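Local coordinates for DNA replication licensing factor MCM related protein (Thermoplasma acidophilum, PDB 4ME3), which probably unwinds DNA as a replicative helicase that hydrolyses ATP and binds single strands, and is represented here by its N-terminal domain, which carries a zinc site, at residues A[15-20]-A[59-64]; A[23-28]-A[47-52]; A[78-83]-A[96-101]; A[113-118]-A[122-127]. All blocks are in the same frame, centred on the assembly; numbering follows the deposited sequence.

Interaction 1 of 4, residues A[15-20]-A[59-64]; sequences DRIKDL and WQFAGS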
# COMPACT_ATOMS: atom_id res chain seq x y z
N ASP A 15 3.93 -18.93 -1.06
CA ASP A 15 4.31 -19.63 0.17
C ASP A 15 5.80 -19.48 0.43
O ASP A 15 6.22 -19.29 1.57
CB ASP A 15 3.94 -21.11 0.07
CG ASP A 15 2.44 -21.34 0.02
OD1 ASP A 15 1.69 -20.53 0.61
OD2 ASP A 15 2.01 -22.32 -0.62
N ARG A 16 6.60 -19.56 -0.63
CA ARG A 16 8.05 -19.42 -0.48
C ARG A 16 8.42 -18.01 -0.05
O ARG A 16 9.34 -17.82 0.75
CB ARG A 16 8.77 -19.77 -1.78
CG ARG A 16 10.22 -19.30 -1.81
CD ARG A 16 11.14 -20.26 -2.53
NE ARG A 16 12.52 -19.78 -2.54
CZ ARG A 16 13.39 -19.97 -1.56
NH1 ARG A 16 13.05 -20.64 -0.46
NH2 ARG A 16 14.62 -19.49 -1.67
N ILE A 17 7.72 -17.02 -0.60
CA ILE A 17 7.99 -15.63 -0.25
C ILE A 17 7.65 -15.41 1.22
O ILE A 17 8.41 -14.78 1.96
CB ILE A 17 7.21 -14.66 -1.15
CG1 ILE A 17 7.74 -14.73 -2.58
CG2 ILE A 17 7.33 -13.23 -0.63
CD1 ILE A 17 6.92 -13.93 -3.59
N LYS A 18 6.51 -15.94 1.65
CA LYS A 18 6.10 -15.82 3.05
C LYS A 18 7.09 -16.52 3.98
O LYS A 18 7.41 -16.01 5.05
CB LYS A 18 4.68 -16.36 3.24
CG LYS A 18 3.61 -15.51 2.58
CD LYS A 18 2.25 -16.18 2.61
CE LYS A 18 1.62 -16.11 3.99
NZ LYS A 18 0.25 -16.68 3.99
N ASP A 19 7.58 -17.69 3.56
CA ASP A 19 8.57 -18.41 4.36
C ASP A 19 9.84 -17.58 4.54
O ASP A 19 10.43 -17.56 5.61
CB ASP A 19 8.91 -19.76 3.73
CG ASP A 19 7.85 -20.81 3.99
OD1 ASP A 19 7.08 -20.66 4.97
OD2 ASP A 19 7.79 -21.80 3.23
N LEU A 20 10.25 -16.89 3.48
CA LEU A 20 11.42 -16.03 3.54
C LEU A 20 11.22 -14.87 4.53
O LEU A 20 12.12 -14.54 5.31
CB LEU A 20 11.77 -15.50 2.14
CG LEU A 20 12.38 -16.54 1.20
CD1 LEU A 20 12.32 -16.09 -0.24
CD2 LEU A 20 13.82 -16.84 1.60
N TRP A 59 20.38 -11.35 -0.64
CA TRP A 59 20.39 -10.22 -1.56
C TRP A 59 19.49 -10.46 -2.78
O TRP A 59 19.02 -9.50 -3.40
CB TRP A 59 21.81 -9.81 -1.97
CG TRP A 59 22.49 -10.73 -2.93
CD1 TRP A 59 23.27 -11.81 -2.62
CD2 TRP A 59 22.49 -10.63 -4.36
NE1 TRP A 59 23.73 -12.40 -3.78
CE2 TRP A 59 23.27 -11.69 -4.86
CE3 TRP A 59 21.89 -9.75 -5.27
CZ2 TRP A 59 23.47 -11.89 -6.22
CZ3 TRP A 59 22.09 -9.95 -6.62
CH2 TRP A 59 22.87 -11.02 -7.08
N GLN A 60 19.23 -11.72 -3.09
CA GLN A 60 18.26 -12.06 -4.13
C GLN A 60 16.85 -11.67 -3.70
O GLN A 60 16.08 -11.10 -4.47
CB GLN A 60 18.28 -13.56 -4.44
CG GLN A 60 18.80 -13.92 -5.83
CD GLN A 60 20.27 -13.59 -6.02
OE1 GLN A 60 20.66 -13.02 -7.04
NE2 GLN A 60 21.09 -13.95 -5.04
N PHE A 61 16.52 -11.99 -2.45
CA PHE A 61 15.24 -11.65 -1.87
C PHE A 61 15.09 -10.13 -1.81
O PHE A 61 14.05 -9.58 -2.18
CB PHE A 61 15.14 -12.25 -0.47
CG PHE A 61 13.83 -12.01 0.23
CD1 PHE A 61 12.65 -12.54 -0.27
CD2 PHE A 61 13.79 -11.29 1.41
CE1 PHE A 61 11.45 -12.33 0.38
CE2 PHE A 61 12.59 -11.08 2.07
CZ PHE A 61 11.41 -11.60 1.56
N ALA A 62 16.14 -9.46 -1.36
CA ALA A 62 16.14 -8.00 -1.29
C ALA A 62 15.90 -7.39 -2.67
O ALA A 62 15.07 -6.49 -2.82
CB ALA A 62 17.45 -7.50 -0.71
N GLY A 63 16.62 -7.88 -3.67
CA GLY A 63 16.48 -7.38 -5.02
C GLY A 63 15.10 -7.63 -5.60
O GLY A 63 14.57 -6.81 -6.36
N SER A 64 14.50 -8.77 -5.25
CA SER A 64 13.17 -9.12 -5.73
C SER A 64 12.12 -8.16 -5.17
O SER A 64 11.13 -7.86 -5.84
CB SER A 64 12.82 -10.56 -5.35
OG SER A 64 13.63 -11.48 -6.06

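Interaction 2 of 4, residues A[23-28]-A[47-52]; sequences DFFRLY and LYVSFR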
# COMPACT_ATOMS: atom_id res chain seq x y z
N ASP A 23 11.40 -16.20 8.33
CA ASP A 23 12.75 -16.37 8.84
C ASP A 23 13.42 -15.02 9.06
O ASP A 23 14.15 -14.83 10.03
CB ASP A 23 13.58 -17.21 7.88
CG ASP A 23 13.35 -18.69 8.03
OD1 ASP A 23 12.76 -19.10 9.06
OD2 ASP A 23 13.76 -19.44 7.13
N PHE A 24 13.17 -14.08 8.15
CA PHE A 24 13.79 -12.76 8.25
C PHE A 24 13.39 -12.03 9.53
O PHE A 24 14.25 -11.52 10.26
CB PHE A 24 13.42 -11.89 7.04
CG PHE A 24 13.85 -10.47 7.20
CD1 PHE A 24 15.18 -10.11 7.02
CD2 PHE A 24 12.94 -9.49 7.55
CE1 PHE A 24 15.58 -8.80 7.18
CE2 PHE A 24 13.33 -8.18 7.72
CZ PHE A 24 14.66 -7.83 7.53
N PHE A 25 12.09 -11.98 9.81
CA PHE A 25 11.60 -11.24 10.97
C PHE A 25 12.26 -11.77 12.24
O PHE A 25 12.65 -11.00 13.11
CB PHE A 25 10.08 -11.37 11.08
CG PHE A 25 9.32 -10.59 10.04
CD1 PHE A 25 9.71 -9.31 9.67
CD2 PHE A 25 8.19 -11.14 9.45
CE1 PHE A 25 9.00 -8.61 8.72
CE2 PHE A 25 7.48 -10.44 8.49
CZ PHE A 25 7.88 -9.17 8.13
N ARG A 26 12.38 -13.09 12.33
CA ARG A 26 12.98 -13.72 13.50
C ARG A 26 14.48 -13.48 13.56
O ARG A 26 15.00 -12.99 14.57
CB ARG A 26 12.70 -15.23 13.50
CG ARG A 26 13.15 -15.92 14.78
CD ARG A 26 13.03 -17.43 14.69
NE ARG A 26 12.58 -17.90 13.38
CZ ARG A 26 11.31 -18.05 13.02
NH1 ARG A 26 10.33 -17.76 13.86
NH2 ARG A 26 11.02 -18.49 11.80
N LEU A 27 15.18 -13.83 12.48
CA LEU A 27 16.63 -13.74 12.43
C LEU A 27 17.15 -12.35 12.77
O LEU A 27 18.14 -12.22 13.48
CB LEU A 27 17.14 -14.12 11.04
CG LEU A 27 17.52 -15.57 10.77
CD1 LEU A 27 17.91 -15.71 9.31
CD2 LEU A 27 18.65 -16.02 11.69
N TYR A 28 16.49 -11.32 12.26
CA TYR A 28 16.99 -9.96 12.42
C TYR A 28 16.34 -9.17 13.55
O TYR A 28 16.54 -7.96 13.68
CB TYR A 28 16.91 -9.21 11.08
CG TYR A 28 18.05 -9.62 10.18
CD1 TYR A 28 17.96 -10.78 9.42
CD2 TYR A 28 19.23 -8.90 10.14
CE1 TYR A 28 19.00 -11.18 8.62
CE2 TYR A 28 20.28 -9.29 9.34
CZ TYR A 28 20.16 -10.44 8.58
OH TYR A 28 21.20 -10.84 7.79
N LEU A 47 5.00 -1.33 10.35
CA LEU A 47 6.35 -1.76 10.70
C LEU A 47 7.30 -1.31 9.61
O LEU A 47 7.05 -1.56 8.43
CB LEU A 47 6.41 -3.29 10.82
CG LEU A 47 7.81 -3.85 11.11
CD1 LEU A 47 8.26 -3.48 12.52
CD2 LEU A 47 7.85 -5.36 10.91
N TYR A 48 8.38 -0.65 10.00
CA TYR A 48 9.46 -0.32 9.07
C TYR A 48 10.55 -1.37 9.13
O TYR A 48 11.04 -1.71 10.21
CB TYR A 48 10.05 1.05 9.41
CG TYR A 48 9.14 2.19 9.02
CD1 TYR A 48 9.22 2.76 7.76
CD2 TYR A 48 8.21 2.69 9.91
CE1 TYR A 48 8.39 3.80 7.39
CE2 TYR A 48 7.37 3.73 9.55
CZ TYR A 48 7.47 4.28 8.29
OH TYR A 48 6.64 5.32 7.92
N VAL A 49 10.94 -1.88 7.97
CA VAL A 49 12.02 -2.86 7.87
C VAL A 49 13.19 -2.25 7.11
O VAL A 49 13.00 -1.62 6.07
CB VAL A 49 11.56 -4.15 7.17
CG1 VAL A 49 12.75 -5.02 6.82
CG2 VAL A 49 10.57 -4.90 8.04
N SER A 50 14.40 -2.45 7.63
CA SER A 50 15.58 -1.85 7.02
C SER A 50 16.02 -2.64 5.80
O SER A 50 16.20 -3.85 5.85
CB SER A 50 16.73 -1.81 8.04
OG SER A 50 17.90 -1.29 7.44
N PHE A 51 16.21 -1.95 4.68
CA PHE A 51 16.68 -2.63 3.48
C PHE A 51 18.09 -3.17 3.70
O PHE A 51 18.48 -4.15 3.07
CB PHE A 51 16.65 -1.71 2.26
CG PHE A 51 16.88 -2.43 0.98
CD1 PHE A 51 15.86 -3.19 0.41
CD2 PHE A 51 18.11 -2.39 0.35
CE1 PHE A 51 16.07 -3.87 -0.77
CE2 PHE A 51 18.32 -3.07 -0.83
CZ PHE A 51 17.30 -3.81 -1.39
N ARG A 52 18.84 -2.54 4.60
CA ARG A 52 20.18 -3.00 4.94
C ARG A 52 20.12 -4.40 5.54
O ARG A 52 20.97 -5.25 5.25
CB ARG A 52 20.83 -2.06 5.96
CG ARG A 52 20.92 -0.60 5.54
CD ARG A 52 21.14 0.29 6.76
NE ARG A 52 21.20 1.71 6.42
CZ ARG A 52 21.05 2.70 7.29
NH1 ARG A 52 20.82 2.43 8.57
NH2 ARG A 52 21.12 3.96 6.89

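Interaction 3 of 4, residues A[78-83]-A[96-101]; sequences EVILQD and FNLRIK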
# COMPACT_ATOMS: atom_id res chain seq x y z
N GLU A 78 0.93 -10.19 5.23
CA GLU A 78 0.15 -11.38 5.56
C GLU A 78 0.80 -12.19 6.67
O GLU A 78 0.11 -12.67 7.57
CB GLU A 78 -0.06 -12.26 4.32
CG GLU A 78 -1.04 -11.68 3.31
CD GLU A 78 -1.31 -12.63 2.16
OE1 GLU A 78 -1.07 -13.84 2.32
OE2 GLU A 78 -1.76 -12.16 1.09
N VAL A 79 2.12 -12.33 6.61
CA VAL A 79 2.84 -13.06 7.65
C VAL A 79 2.67 -12.40 9.01
O VAL A 79 2.42 -13.06 10.01
CB VAL A 79 4.34 -13.17 7.31
CG1 VAL A 79 5.13 -13.65 8.52
CG2 VAL A 79 4.55 -14.12 6.14
N ILE A 80 2.79 -11.08 9.04
CA ILE A 80 2.59 -10.33 10.27
C ILE A 80 1.16 -10.51 10.79
O ILE A 80 0.96 -10.77 11.98
CB ILE A 80 2.89 -8.84 10.07
CG1 ILE A 80 4.39 -8.64 9.86
CG2 ILE A 80 2.40 -8.02 11.26
CD1 ILE A 80 4.79 -7.25 9.43
N LEU A 81 0.18 -10.41 9.91
CA LEU A 81 -1.22 -10.53 10.31
C LEU A 81 -1.57 -11.94 10.79
O LEU A 81 -2.31 -12.10 11.77
CB LEU A 81 -2.14 -10.12 9.16
CG LEU A 81 -2.19 -8.62 8.87
CD1 LEU A 81 -2.81 -8.37 7.50
CD2 LEU A 81 -2.98 -7.90 9.95
N GLN A 82 -1.05 -12.95 10.10
CA GLN A 82 -1.39 -14.33 10.41
C GLN A 82 -0.58 -14.92 11.56
O GLN A 82 -1.12 -15.63 12.41
CB GLN A 82 -1.20 -15.21 9.16
CG GLN A 82 -2.14 -14.87 8.02
CD GLN A 82 -1.93 -15.75 6.80
OE1 GLN A 82 -0.90 -16.42 6.67
NE2 GLN A 82 -2.91 -15.76 5.90
N ASP A 83 0.72 -14.62 11.60
CA ASP A 83 1.62 -15.24 12.57
C ASP A 83 1.73 -14.47 13.88
O ASP A 83 1.97 -15.06 14.94
CB ASP A 83 3.01 -15.42 11.96
CG ASP A 83 3.04 -16.43 10.83
OD1 ASP A 83 1.96 -16.94 10.44
OD2 ASP A 83 4.14 -16.72 10.32
N PHE A 96 -2.60 -3.76 7.63
CA PHE A 96 -1.24 -3.56 8.13
C PHE A 96 -0.33 -3.00 7.05
O PHE A 96 -0.44 -3.36 5.88
CB PHE A 96 -0.65 -4.86 8.68
CG PHE A 96 0.54 -4.63 9.56
CD1 PHE A 96 1.82 -4.58 9.02
CD2 PHE A 96 0.39 -4.43 10.91
CE1 PHE A 96 2.91 -4.34 9.82
CE2 PHE A 96 1.48 -4.19 11.72
CZ PHE A 96 2.75 -4.15 11.17
N ASN A 97 0.57 -2.11 7.46
CA ASN A 97 1.52 -1.50 6.54
C ASN A 97 2.94 -1.93 6.84
O ASN A 97 3.52 -1.53 7.86
CB ASN A 97 1.45 0.02 6.62
CG ASN A 97 0.04 0.54 6.45
OD1 ASN A 97 -0.67 0.15 5.53
ND2 ASN A 97 -0.37 1.43 7.35
N LEU A 98 3.50 -2.73 5.95
CA LEU A 98 4.91 -3.07 6.00
C LEU A 98 5.63 -2.09 5.08
O LEU A 98 5.32 -2.01 3.89
CB LEU A 98 5.12 -4.51 5.54
CG LEU A 98 6.55 -5.05 5.55
CD1 LEU A 98 7.19 -4.89 6.91
CD2 LEU A 98 6.55 -6.51 5.13
N ARG A 99 6.56 -1.33 5.65
CA ARG A 99 7.27 -0.31 4.90
C ARG A 99 8.77 -0.59 4.88
O ARG A 99 9.31 -1.18 5.82
CB ARG A 99 7.00 1.07 5.50
CG ARG A 99 5.53 1.44 5.51
CD ARG A 99 5.29 2.87 5.96
NE ARG A 99 3.87 3.20 5.97
CZ ARG A 99 3.13 3.36 4.87
NH1 ARG A 99 3.67 3.22 3.67
NH2 ARG A 99 1.84 3.66 4.98
N ILE A 100 9.42 -0.18 3.80
CA ILE A 100 10.85 -0.37 3.65
C ILE A 100 11.56 0.96 3.87
O ILE A 100 11.16 1.98 3.32
CB ILE A 100 11.19 -0.88 2.23
CG1 ILE A 100 10.37 -2.12 1.89
CG2 ILE A 100 12.68 -1.19 2.11
CD1 ILE A 100 10.53 -3.26 2.87
N LYS A 101 12.62 0.94 4.68
CA LYS A 101 13.43 2.12 4.90
C LYS A 101 14.90 1.81 4.61
O LYS A 101 15.24 0.67 4.26
CB LYS A 101 13.28 2.62 6.34
CG LYS A 101 13.74 1.63 7.39
CD LYS A 101 13.71 2.21 8.79
CE LYS A 101 14.11 1.17 9.81
NZ LYS A 101 14.07 1.69 11.21

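Interaction 4 of 4, residues A[113-118]-A[122-127]; sequences RDIRSA and TLISVS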
# COMPACT_ATOMS: atom_id res chain seq x y z
N ARG A 113 12.75 13.61 -14.16
CA ARG A 113 12.83 13.63 -15.62
C ARG A 113 13.48 12.37 -16.19
O ARG A 113 13.40 12.13 -17.40
CB ARG A 113 13.61 14.87 -16.07
CG ARG A 113 15.08 14.80 -15.74
CD ARG A 113 15.73 16.19 -15.74
NE ARG A 113 15.57 16.88 -17.01
CZ ARG A 113 14.77 17.92 -17.23
NH1 ARG A 113 14.02 18.43 -16.25
NH2 ARG A 113 14.72 18.47 -18.43
N ASP A 114 14.11 11.57 -15.34
CA ASP A 114 14.80 10.36 -15.80
C ASP A 114 13.95 9.10 -15.66
O ASP A 114 14.36 8.01 -16.08
CB ASP A 114 16.11 10.18 -15.03
CG ASP A 114 17.15 11.22 -15.40
OD1 ASP A 114 16.98 11.92 -16.42
OD2 ASP A 114 18.15 11.33 -14.67
N ILE A 115 12.77 9.23 -15.07
CA ILE A 115 11.88 8.09 -14.90
C ILE A 115 11.37 7.61 -16.26
O ILE A 115 11.04 8.42 -17.12
CB ILE A 115 10.68 8.46 -13.99
CG1 ILE A 115 11.19 8.76 -12.58
CG2 ILE A 115 9.66 7.34 -13.98
CD1 ILE A 115 10.15 9.34 -11.65
N ARG A 116 11.31 6.29 -16.44
CA ARG A 116 10.86 5.70 -17.71
C ARG A 116 9.91 4.53 -17.46
O ARG A 116 9.72 4.10 -16.33
CB ARG A 116 12.07 5.23 -18.52
CG ARG A 116 13.04 6.33 -18.90
CD ARG A 116 12.51 7.21 -20.02
NE ARG A 116 13.52 8.17 -20.46
CZ ARG A 116 13.71 9.37 -19.91
NH1 ARG A 116 12.95 9.79 -18.91
NH2 ARG A 116 14.67 10.16 -20.38
N SER A 117 9.32 4.02 -18.53
CA SER A 117 8.35 2.93 -18.42
C SER A 117 8.94 1.68 -17.79
O SER A 117 8.22 0.91 -17.15
CB SER A 117 7.76 2.61 -19.80
OG SER A 117 6.88 3.63 -20.22
N ALA A 118 10.24 1.47 -17.97
CA ALA A 118 10.91 0.30 -17.40
C ALA A 118 10.84 0.31 -15.87
O ALA A 118 11.01 -0.72 -15.23
CB ALA A 118 12.35 0.24 -17.87
N THR A 122 7.96 -0.93 -10.05
CA THR A 122 9.12 -1.18 -9.21
C THR A 122 9.24 -0.14 -8.09
O THR A 122 8.55 0.88 -8.10
CB THR A 122 10.42 -1.16 -10.03
OG1 THR A 122 10.74 0.18 -10.44
CG2 THR A 122 10.28 -2.05 -11.26
N LEU A 123 10.11 -0.43 -7.13
CA LEU A 123 10.34 0.47 -6.00
C LEU A 123 11.52 1.38 -6.31
O LEU A 123 12.65 0.92 -6.44
CB LEU A 123 10.62 -0.36 -4.74
CG LEU A 123 10.67 0.37 -3.39
CD1 LEU A 123 9.40 1.13 -3.13
CD2 LEU A 123 10.93 -0.64 -2.28
N ILE A 124 11.24 2.67 -6.45
CA ILE A 124 12.28 3.65 -6.74
C ILE A 124 12.25 4.78 -5.72
O ILE A 124 11.32 4.89 -4.93
CB ILE A 124 12.12 4.23 -8.17
CG1 ILE A 124 10.79 4.98 -8.31
CG2 ILE A 124 12.20 3.11 -9.21
CD1 ILE A 124 10.66 5.75 -9.62
N SER A 125 13.29 5.60 -5.74
CA SER A 125 13.37 6.76 -4.86
C SER A 125 13.42 8.03 -5.70
O SER A 125 14.19 8.11 -6.65
CB SER A 125 14.60 6.68 -3.97
OG SER A 125 14.60 5.48 -3.22
N VAL A 126 12.60 9.01 -5.33
CA VAL A 126 12.53 10.27 -6.06
C VAL A 126 12.61 11.43 -5.08
O VAL A 126 12.04 11.37 -4.00
CB VAL A 126 11.21 10.36 -6.85
CG1 VAL A 126 11.21 11.58 -7.76
CG2 VAL A 126 11.01 9.09 -7.66
N SER A 127 13.32 12.48 -5.47
CA SER A 127 13.45 13.66 -4.62
C SER A 127 12.89 14.88 -5.32
O SER A 127 12.82 14.94 -6.55
CB SER A 127 14.92 13.89 -4.26
OG SER A 127 15.70 14.15 -5.41

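Interaction 1 of 4, residues A[15-20]-A[59-64]
L20 lies over one face of the F61 phenyl ring. Its CB stands 4.0 Å from the centroid of the F61 ring, 24° off the ring normal, a CH-pi contact displaced toward the rim on the CD1 and CE1 side. The same rim is met by a branch end, with L20 CD1 at 3.6 Å from F61 CD1, and the two side chains lie side by side, pointing opposite ways. A looser apolar contact follows one turn earlier, where I17 CG2 comes to 4.3 Å from F61 CE1. The ring gets there because its CG stands anti to the backbone N (chi1 -178°), which throws it out from helix 59-67 onto helix 14-27, within the helical part of the MCM N-terminal domain. An alanine at F61 is likely to open a gap under L20 and leave W21, which meets the phenylalanine edge to face, without this aromatic partner. Further out, L54 of helix 51-57 packs on F61, while I17 rests on Y72 and A75 of helix 69-84. The start of helix 59-67 is tied down by the side chain of N58, whose OD1 accepts from F61 N. Within the same turn, Q60 O is gripped twice by S64, whose backbone N and OG approach from opposite faces of the carbonyl plane, OG at 2.9 Å from Q60 O.

Interaction 2 of 4, residues A[23-28]-A[47-52]
V49 packs against the consecutive phenylalanines F24 and F25 and gives one methyl to each, so that helix 14-27 lies across strand 46-50 of the two-stranded parallel sheet in the helical part of the MCM N-terminal domain. The axes of 23-27 and 47-50 run almost perpendicular, at 84°, and approach to 11.2 Å, a separation bridged by side chains. V49 CG1, anti to the backbone N (chi1 168°), meets the CE2 and CZ end of the F24 ring obliquely. The two groups approach head-on and pack tightly, with CG1 of V49 at 3.3 Å from CE2 of F24 and almost as near its CZ. Y30 and Y57 also meet the F24 ring, making it part of an aromatic cluster. F25 leaves the helix at another angle and stands roughly square to V49, its ring further supported by W21 and by I34 of helix 31-38. L47, two residues before V49 on the same side of the strand, lies alongside F25 and points the other way. Where the strand passes into helix 51-57, S50 takes the N-cap position; its OG accepts a weak bond from R52 N and has a second partner in D102. On one flank of the F25 ring, CE1 touches two methyls, lying 4.1 Å from L47 CD2 and 4.1 Å from V49 CG2, the latter at the ring edge, near its plane.

Interaction 3 of 4, residues A[78-83]-A[96-101]
The helical turn that presents I80 and L81 to F96 is held by short backbone bonds, with Q82 N at 2.8 Å from E78 O and D83 N at 2.8 Å from V79 O. On the strand side, the backbone N of L98 donates to the carboxylate OE2 of E77, which gives helix 69-84 a polar tether to strand 97-101 beside the apolar contact. I80 carries that contact. Its CG2 stands over the centre of the F96 ring, 3.8 Å from the F96 ring centroid and only 7° off the normal, a well-centred CH-pi contact. The other branch reaches past the rim, bringing I80 CD1 to 3.5 Å from F96 CE1 and 4.2 Å from L98 CD1. The ring of F96 swings away from its own backbone N (chi1 -163°) and turns in toward the helix, where the I80 side chain stands nearly perpendicular to it. L81 runs alongside the base of the same residue, CD2 lying 4.0 Å from F96 CB. A serine in place of F96 would probably leave CG2 of I80 without the ring face it rests on and open a gap between helix and strand. L85 and, from the parallel strand 46-50, L47 also pack on F96, while F25 and W21 of helix 14-27 reach I80 and L98, respectively. N97 and R99 pair with D222 and D223, respectively. Side chains cross between the two segments without a hydrogen bond, which implies that shape and burial of hydrocarbon, rather than polar matching, join the helix to this face of the strand.

Interaction 4 of 4, residues A[113-118]-A[122-127]
With CG1 anti to the carbonyl carbon (chi1 -65°) and CD1 extended beyond it, I115 reaches across to I124 and V126. I124 answers with CG1 in the crowded position between backbone N and carbonyl carbon (chi1 63°), which turns its own CD1 toward I115. The contact belongs to the OB-fold part of the MCM N-terminal domain, where the loop 113-118 folds back over the start of the long strand 123-147. The touching parts run nearly antiparallel, 170° apart, yet no backbone hydrogen bond joins them; side chains make the contact instead. I115 stands roughly square to V126 and at a slant to I124, and CD1 of I115 serves both, lying 4.1 Å from V126 CG2 and 4.2 Å from I124 CD1. L240 of strand 233-247 packs on I115 as well, while L259 of strand 250-261 lies against I124 and V126. At the turn end the fit is looser, A118 O standing 4.3 Å from T122 CG2. The polar end of T122 is used by N119, whose backbone O pairs with OG1 of the threonine; OD1 of N119 also accepts from R116 N. R116 curls its guanidinium back along the loop, and a single nitrogen, NH1, reaches two carbonyl oxygens that lie in the guanidinium plane: R113 O at 2.8 Å by a nearly straight bond, and I115 O at 3.0 Å, approached from above its carbonyl plane.

In the fold
From the N terminus, helix 14-27 supplies the first half of two contacts. Interaction 2 closes first, when the chain returns as strand 46-50, and it is nested within the longer loop that interaction 1 closes at helix 59-67. Interaction 3 follows in series, closing a short loop between helix 69-84 and strand 97-101; this strand pairs in parallel with strand 46-50, where V49 N bonds to R99 O, so interactions 2 and 3 share one small sheet. K18 bonds to Q82 and thereby links interactions 1 and 3. Interaction 4 closes a tight turn later, in the OB-fold part, its centre about 23 to 25 Å from the centres of the others. None of the loops cross.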